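Local atomic coordinates of nucleoporin NUP170 (Chaetomium thermophilum, PDB entry 5HAX), a protein that probably serves as a scaffold nucleoporin of the nuclear pore complex, joining a beta-propeller-like N-terminal part to an alpha-helical C-terminal part. Residues H56-D60 with K61-H65; H255-G258 with P259-T263; A529-A533 with C534-S538. All blocks are in the same frame, centred on the assembly; numbering follows the deposited sequence.

Contact 1. Residues H56-D60 with K61-H65; sequences HNIPD and KVFEH
I58 packs against F63 and V62, filling the inner side of the turn where strand 50-57 runs into helix 60-67. Its CG2 branch lies over one face of the F63 ring in a CH-pi contact, 4.1 Å from the centroid and displaced toward the rim. That methyl gets there because CG2 is anti to the backbone N of I58 (chi1, taken to CG1, is -68°), and it also meets V62 CB at 3.6 Å. I58 CB approaches F63 CZ to 3.6 Å, while D60 CA sits at the edge of the same ring. P59, at the N-cap position, lies alongside V62 with P59 CB 4.1 Å from V62 CG2, and its O takes two weak bonds, from V62 N and F63 N. V62 continues inward to A86, L104 and W95, and W95 also meets P59. The other side is looser and open to solvent: D60, K61 and E64 are exposed. Here the backbone does the holding, E64 N bonding to D60 O at 2.9 Å. The carboxylates of D60 and E64 stay apart, OD2 to OE1 6.6 Å. An alanine at F63 would strip the ring from I58 CG2 and CB and is likely to leave the buried I58 less covered on that side. I58 is also backbone-bonded to T480, just before strand 481-487, which pairs with strand 50-57. This joining of an early strand to late ones is consistent with the "velcro" closure of a beta-propeller, with helix 60-67 leading out of the closing blade toward strand 73-78.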
loop_
_atom_site.group_PDB
_atom_site.type_symbol
_atom_site.label_atom_id
_atom_site.label_comp_id
_atom_site.label_asym_id
_atom_site.label_seq_id
_atom_site.Cartn_x
_atom_site.Cartn_y
_atom_site.Cartn_z
ATOM N N HIS A 56 3.460 20.735 4.894
ATOM C CA HIS A 56 2.449 21.411 5.706
ATOM C C HIS A 56 3.064 21.777 7.049
ATOM O O HIS A 56 3.376 20.894 7.854
ATOM C CB HIS A 56 1.217 20.527 5.908
ATOM C CG HIS A 56 0.598 20.047 4.634
ATOM N ND1 HIS A 56 -0.111 20.876 3.791
ATOM C CD2 HIS A 56 0.565 18.818 4.067
ATOM C CE1 HIS A 56 -0.545 20.181 2.754
ATOM N NE2 HIS A 56 -0.149 18.929 2.898
ATOM N N ASN A 57 3.218 23.074 7.300
ATOM C CA ASN A 57 3.790 23.535 8.557
ATOM C C ASN A 57 2.853 23.248 9.724
ATOM O O ASN A 57 1.630 23.190 9.573
ATOM C CB ASN A 57 4.086 25.033 8.494
ATOM C CG ASN A 57 5.302 25.352 7.649
ATOM O OD1 ASN A 57 6.438 25.198 8.097
ATOM N ND2 ASN A 57 5.071 25.807 6.424
ATOM N N ILE A 58 3.444 23.058 10.897
ATOM C CA ILE A 58 2.652 22.946 12.127
ATOM C C ILE A 58 1.990 24.294 12.407
ATOM O O ILE A 58 2.655 25.338 12.288
ATOM C CB ILE A 58 3.542 22.515 13.297
ATOM C CG1 ILE A 58 4.015 21.070 13.099
ATOM C CG2 ILE A 58 2.792 22.635 14.625
ATOM C CD1 ILE A 58 5.096 20.631 14.071
ATOM N N PRO A 59 0.705 24.334 12.764
ATOM C CA PRO A 59 0.064 25.622 13.058
ATOM C C PRO A 59 0.774 26.370 14.177
ATOM O O PRO A 59 1.298 25.773 15.122
ATOM C CB PRO A 59 -1.359 25.225 13.467
ATOM C CG PRO A 59 -1.590 23.915 12.790
ATOM C CD PRO A 59 -0.262 23.222 12.787
ATOM N N ASP A 60 0.788 27.701 14.057
ATOM C CA ASP A 60 1.469 28.536 15.043
ATOM C C ASP A 60 0.883 28.356 16.437
ATOM O O ASP A 60 1.619 28.412 17.428
ATOM C CB ASP A 60 1.395 30.007 14.629
ATOM C CG ASP A 60 2.246 30.317 13.411
ATOM O OD1 ASP A 60 3.347 29.739 13.285
ATOM O OD2 ASP A 60 1.816 31.144 12.581
ATOM N N LYS A 61 -0.430 28.141 16.536
ATOM C CA LYS A 61 -1.049 27.946 17.844
ATOM C C LYS A 61 -0.506 26.705 18.541
ATOM O O LYS A 61 -0.418 26.676 19.774
ATOM C CB LYS A 61 -2.568 27.857 17.692
ATOM C CG LYS A 61 -3.249 29.212 17.537
ATOM C CD LYS A 61 -4.522 29.117 16.703
ATOM C CE LYS A 61 -5.633 28.380 17.432
ATOM N NZ LYS A 61 -6.716 27.959 16.498
ATOM N N VAL A 62 -0.136 25.675 17.776
ATOM C CA VAL A 62 0.471 24.490 18.374
ATOM C C VAL A 62 1.868 24.813 18.889
ATOM O O VAL A 62 2.301 24.290 19.922
ATOM C CB VAL A 62 0.489 23.332 17.358
ATOM C CG1 VAL A 62 1.161 22.101 17.958
ATOM C CG2 VAL A 62 -0.924 23.000 16.906
ATOM N N PHE A 63 2.601 25.673 18.176
ATOM C CA PHE A 63 3.904 26.111 18.667
ATOM C C PHE A 63 3.763 26.899 19.964
ATOM O O PHE A 63 4.598 26.777 20.868
ATOM C CB PHE A 63 4.616 26.955 17.608
ATOM C CG PHE A 63 5.183 26.156 16.468
ATOM C CD1 PHE A 63 6.193 25.234 16.684
ATOM C CD2 PHE A 63 4.723 26.346 15.175
ATOM C CE1 PHE A 63 6.722 24.505 15.637
ATOM C CE2 PHE A 63 5.250 25.621 14.123
ATOM C CZ PHE A 63 6.252 24.699 14.355
ATOM N N GLU A 64 2.711 27.714 20.074
ATOM C CA GLU A 64 2.465 28.454 21.308
ATOM C C GLU A 64 2.232 27.503 22.475
ATOM O O GLU A 64 2.785 27.689 23.566
ATOM C CB GLU A 64 1.265 29.386 21.131
ATOM C CG GLU A 64 1.472 30.503 20.121
ATOM C CD GLU A 64 0.204 31.298 19.870
ATOM O OE1 GLU A 64 0.178 32.092 18.905
ATOM O OE2 GLU A 64 -0.768 31.131 20.639
ATOM N N HIS A 65 1.407 26.476 22.264
ATOM C CA HIS A 65 1.162 25.493 23.314
ATOM C C HIS A 65 2.408 24.664 23.601
ATOM O O HIS A 65 2.714 24.376 24.764
ATOM C CB HIS A 65 0.001 24.580 22.918
ATOM C CG HIS A 65 -1.338 25.252 22.939
ATOM N ND1 HIS A 65 -1.875 25.808 24.080
ATOM C CD2 HIS A 65 -2.257 25.438 21.962
ATOM C CE1 HIS A 65 -3.062 26.317 23.802
ATOM N NE2 HIS A 65 -3.318 26.106 22.523
#

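Contact 2. Residues H255-G258 with P259-T263; sequences HMEG and PEKLT
H255 and T263 form an antiparallel hydrogen-bonded pair at the base of the loop: H255 N reaches T263 O at 2.8 Å, and T263 N reaches H255 O at 3.0 Å. One step nearer the tip, M256 CA faces K261 O at 3.6 Å in a CA-H...O contact, and L262 CA does the same to H255 O. The M256 and L262 side chains lie side by side, CG of M256 3.7 Å from CD1 of L262. E257 turns the other way. Its CG sits between the backbone N and the carbonyl carbon (chi1 56°), which carries the extended chain across K261, CG to CB 3.6 Å, and brings OE2 to 3.0 Å from T263 OG1. K261 bends at chi2 and chi3, folding its CE back over G258 CA at 3.7 Å. At the tip, P259 and E260 form the corner of a turn closed by a weak bond from K261 N to G258 O. Farther out, L242 and F188 meet both M256 and L262, R186 NH2 bonds to K261 O, and M256 is backbone-bonded to N240 beside strand 241-246. The chemistry thus divides: apolar groups settle on the neighbouring strands, while on the polar side E257 lies close to T263 OG1 and K261 CB, and its OE2 and K261 NZ, 5.8 Å apart, could attract each other only at a distance.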
loop_
_atom_site.group_PDB
_atom_site.type_symbol
_atom_site.label_atom_id
_atom_site.label_comp_id
_atom_site.label_asym_id
_atom_site.label_seq_id
_atom_site.Cartn_x
_atom_site.Cartn_y
_atom_site.Cartn_z
ATOM N N HIS A 255 -0.257 -14.776 19.695
ATOM C CA HIS A 255 -1.308 -15.232 18.793
ATOM C C HIS A 255 -2.664 -15.013 19.447
ATOM O O HIS A 255 -2.846 -15.323 20.629
ATOM C CB HIS A 255 -1.127 -16.708 18.433
ATOM C CG HIS A 255 -2.203 -17.245 17.541
ATOM N ND1 HIS A 255 -3.115 -18.190 17.959
ATOM C CD2 HIS A 255 -2.516 -16.963 16.253
ATOM C CE1 HIS A 255 -3.940 -18.470 16.966
ATOM N NE2 HIS A 255 -3.600 -17.739 15.920
ATOM N N MET A 256 -3.610 -14.480 18.674
ATOM C CA MET A 256 -4.975 -14.251 19.146
ATOM C C MET A 256 -5.808 -15.484 18.807
ATOM O O MET A 256 -6.497 -15.555 17.788
ATOM C CB MET A 256 -5.550 -12.985 18.523
ATOM C CG MET A 256 -4.810 -11.720 18.922
ATOM S SD MET A 256 -5.316 -10.285 17.957
ATOM C CE MET A 256 -3.730 -9.720 17.347
ATOM N N GLU A 257 -5.732 -16.481 19.691
ATOM C CA GLU A 257 -6.465 -17.725 19.492
ATOM C C GLU A 257 -7.967 -17.558 19.681
ATOM O O GLU A 257 -8.716 -18.502 19.408
ATOM C CB GLU A 257 -5.944 -18.805 20.445
ATOM C CG GLU A 257 -5.977 -18.421 21.917
ATOM C CD GLU A 257 -5.536 -19.552 22.824
ATOM O OE1 GLU A 257 -5.227 -20.648 22.307
ATOM O OE2 GLU A 257 -5.498 -19.346 24.056
ATOM N N GLY A 258 -8.419 -16.392 20.134
ATOM C CA GLY A 258 -9.827 -16.124 20.294
ATOM C C GLY A 258 -10.100 -14.638 20.379
ATOM O O GLY A 258 -9.181 -13.816 20.447
ATOM N N PRO A 259 -11.382 -14.261 20.380
ATOM C CA PRO A 259 -11.731 -12.831 20.427
ATOM C C PRO A 259 -11.307 -12.137 21.709
ATOM O O PRO A 259 -11.291 -10.899 21.740
ATOM C CB PRO A 259 -13.257 -12.837 20.278
ATOM C CG PRO A 259 -13.676 -14.189 20.761
ATOM C CD PRO A 259 -12.574 -15.124 20.363
ATOM N N GLU A 260 -10.965 -12.888 22.759
ATOM C CA GLU A 260 -10.549 -12.312 24.029
ATOM C C GLU A 260 -9.264 -12.923 24.568
ATOM O O GLU A 260 -8.856 -12.574 25.682
ATOM C CB GLU A 260 -11.660 -12.476 25.078
ATOM C CG GLU A 260 -12.998 -11.879 24.668
ATOM C CD GLU A 260 -14.045 -11.989 25.760
ATOM O OE1 GLU A 260 -14.319 -10.970 26.429
ATOM O OE2 GLU A 260 -14.598 -13.094 25.950
ATOM N N LYS A 261 -8.613 -13.809 23.818
ATOM C CA LYS A 261 -7.399 -14.482 24.258
ATOM C C LYS A 261 -6.179 -13.931 23.530
ATOM O O LYS A 261 -6.261 -13.491 22.378
ATOM C CB LYS A 261 -7.488 -15.993 24.021
ATOM C CG LYS A 261 -8.348 -16.738 25.031
ATOM C CD LYS A 261 -9.751 -16.997 24.503
ATOM C CE LYS A 261 -9.764 -18.112 23.465
ATOM N NZ LYS A 261 -11.137 -18.385 22.952
ATOM N N LEU A 262 -5.045 -13.962 24.227
ATOM C CA LEU A 262 -3.748 -13.614 23.658
ATOM C C LEU A 262 -2.712 -14.526 24.295
ATOM O O LEU A 262 -2.551 -14.516 25.519
ATOM C CB LEU A 262 -3.400 -12.142 23.911
ATOM C CG LEU A 262 -2.126 -11.632 23.232
ATOM C CD1 LEU A 262 -2.350 -11.479 21.735
ATOM C CD2 LEU A 262 -1.657 -10.318 23.851
ATOM N N THR A 263 -2.018 -15.313 23.475
ATOM C CA THR A 263 -1.065 -16.309 23.950
ATOM C C THR A 263 0.308 -16.032 23.358
ATOM O O THR A 263 0.447 -15.912 22.137
ATOM C CB THR A 263 -1.516 -17.724 23.569
ATOM O OG1 THR A 263 -2.848 -17.952 24.048
ATOM C CG2 THR A 263 -0.578 -18.767 24.164
#

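Contact 3. Residues A529-A533 with C534-S538; sequences ALAVA and CGQGS
A531 and V532 take the backbone bonds that end helix 522-533 in a Schellman motif, Q536 N to A531 O at 2.9 Å and G535 N to V532 O at 2.9 Å, with G535 as the C-prime residue at positive phi (97°). Just before it, C534 N still bonds to L530 O at 3.0 Å. The C534 side chain lies back along the helix: SG is anti to the carbonyl carbon (chi1 -68°) and comes within 4.0 Å of L530 CD1. Q536 rests its CB and CG against A531, CB to CB 3.9 Å, then bends at chi2, and its NE2 bonds to Y594 OH on helix 586-599. Y594 touches L530 and A531 too, and F638 of helix 622-640 meets L530 and A533. On another flank a water donates to V532 O and, at 2.7 Å, to Q536 O, while V532 CA makes a CA-H...O contact with that same Q536 O. The last carbonyls of this buried helix end are therefore met by turn amides and a water, and the positive phi of G535 is a backbone shape that suits glycine, the usual C-prime residue of a Schellman motif.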
loop_
_atom_site.group_PDB
_atom_site.type_symbol
_atom_site.label_atom_id
_atom_site.label_comp_id
_atom_site.label_asym_id
_atom_site.label_seq_id
_atom_site.Cartn_x
_atom_site.Cartn_y
_atom_site.Cartn_z
ATOM N N ALA A 529 4.960 4.004 -22.984
ATOM C CA ALA A 529 4.833 5.034 -24.009
ATOM C C ALA A 529 3.385 5.166 -24.464
ATOM O O ALA A 529 2.857 6.278 -24.584
ATOM C CB ALA A 529 5.745 4.709 -25.192
ATOM N N LEU A 530 2.726 4.035 -24.715
ATOM C CA LEU A 530 1.315 4.061 -25.085
ATOM C C LEU A 530 0.486 4.758 -24.014
ATOM O O LEU A 530 -0.362 5.605 -24.320
ATOM C CB LEU A 530 0.813 2.636 -25.315
ATOM C CG LEU A 530 -0.686 2.477 -25.586
ATOM C CD1 LEU A 530 -1.087 3.246 -26.836
ATOM C CD2 LEU A 530 -1.043 1.005 -25.714
ATOM N N ALA A 531 0.734 4.424 -22.744
ATOM C CA ALA A 531 -0.017 5.036 -21.652
ATOM C C ALA A 531 0.207 6.542 -21.607
ATOM O O ALA A 531 -0.751 7.321 -21.527
ATOM C CB ALA A 531 0.378 4.392 -20.324
ATOM N N VAL A 532 1.471 6.974 -21.653
ATOM C CA VAL A 532 1.768 8.405 -21.659
ATOM C C VAL A 532 1.122 9.072 -22.867
ATOM O O VAL A 532 0.540 10.158 -22.757
ATOM C CB VAL A 532 3.291 8.640 -21.636
ATOM C CG1 VAL A 532 3.614 10.124 -21.816
ATOM C CG2 VAL A 532 3.891 8.121 -20.337
ATOM N N ALA A 533 1.218 8.437 -24.038
ATOM C CA ALA A 533 0.586 8.986 -25.233
ATOM C C ALA A 533 -0.912 9.176 -25.040
ATOM O O ALA A 533 -1.499 10.099 -25.617
ATOM C CB ALA A 533 0.850 8.076 -26.430
ATOM N N CYS A 534 -1.543 8.328 -24.230
ATOM C CA CYS A 534 -2.969 8.418 -23.954
ATOM C C CYS A 534 -3.289 9.350 -22.790
ATOM O O CYS A 534 -4.446 9.411 -22.363
ATOM C CB CYS A 534 -3.535 7.021 -23.675
ATOM S SG CYS A 534 -3.549 5.937 -25.119
ATOM N N GLY A 535 -2.297 10.070 -22.268
ATOM C CA GLY A 535 -2.519 11.047 -21.222
ATOM C C GLY A 535 -2.247 10.566 -19.814
ATOM O O GLY A 535 -2.453 11.336 -18.870
ATOM N N GLN A 536 -1.796 9.326 -19.637
ATOM C CA GLN A 536 -1.481 8.841 -18.302
ATOM C C GLN A 536 -0.236 9.540 -17.770
ATOM O O GLN A 536 0.725 9.781 -18.507
ATOM C CB GLN A 536 -1.277 7.327 -18.317
ATOM C CG GLN A 536 -2.517 6.542 -18.728
ATOM C CD GLN A 536 -3.603 6.560 -17.669
ATOM O OE1 GLN A 536 -3.457 7.186 -16.618
ATOM N NE2 GLN A 536 -4.699 5.865 -17.939
ATOM N N GLY A 537 -0.257 9.863 -16.479
ATOM C CA GLY A 537 0.755 10.706 -15.885
ATOM C C GLY A 537 0.493 12.190 -16.023
ATOM O O GLY A 537 1.141 12.983 -15.329
ATOM N N SER A 538 -0.444 12.591 -16.891
ATOM C CA SER A 538 -0.740 14.004 -17.098
ATOM C C SER A 538 -1.569 14.602 -15.972
ATOM O O SER A 538 -1.626 15.831 -15.856
ATOM C CB SER A 538 -1.476 14.207 -18.423
ATOM O OG SER A 538 -1.784 15.575 -18.625
HETATM O O HOH W 1 0.678 11.843 -20.258
#

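The three contacts follow one another along the chain without nesting or crossing, each closing a short local turn. Contact 1 comes first, where strand 50-57, outermost in a sheet with the late strands 481-487 (its neighbour), 473-478 and 440-445, passes into helix 60-67. Contact 2 closes the hairpin between strands 251-255 and 263-268, the last two of a separate four-stranded sheet; both lie in the Nup133-like region, their centres about 41 Å apart. Contact 3 ends helix 522-533 among helices 490-501, 549-562, 586-599 and 622-640. Its centre is about 49 Å from that of contact 2, across the chain's centre, while the nearest atoms of contacts 1 and 3 are about 19 Å apart.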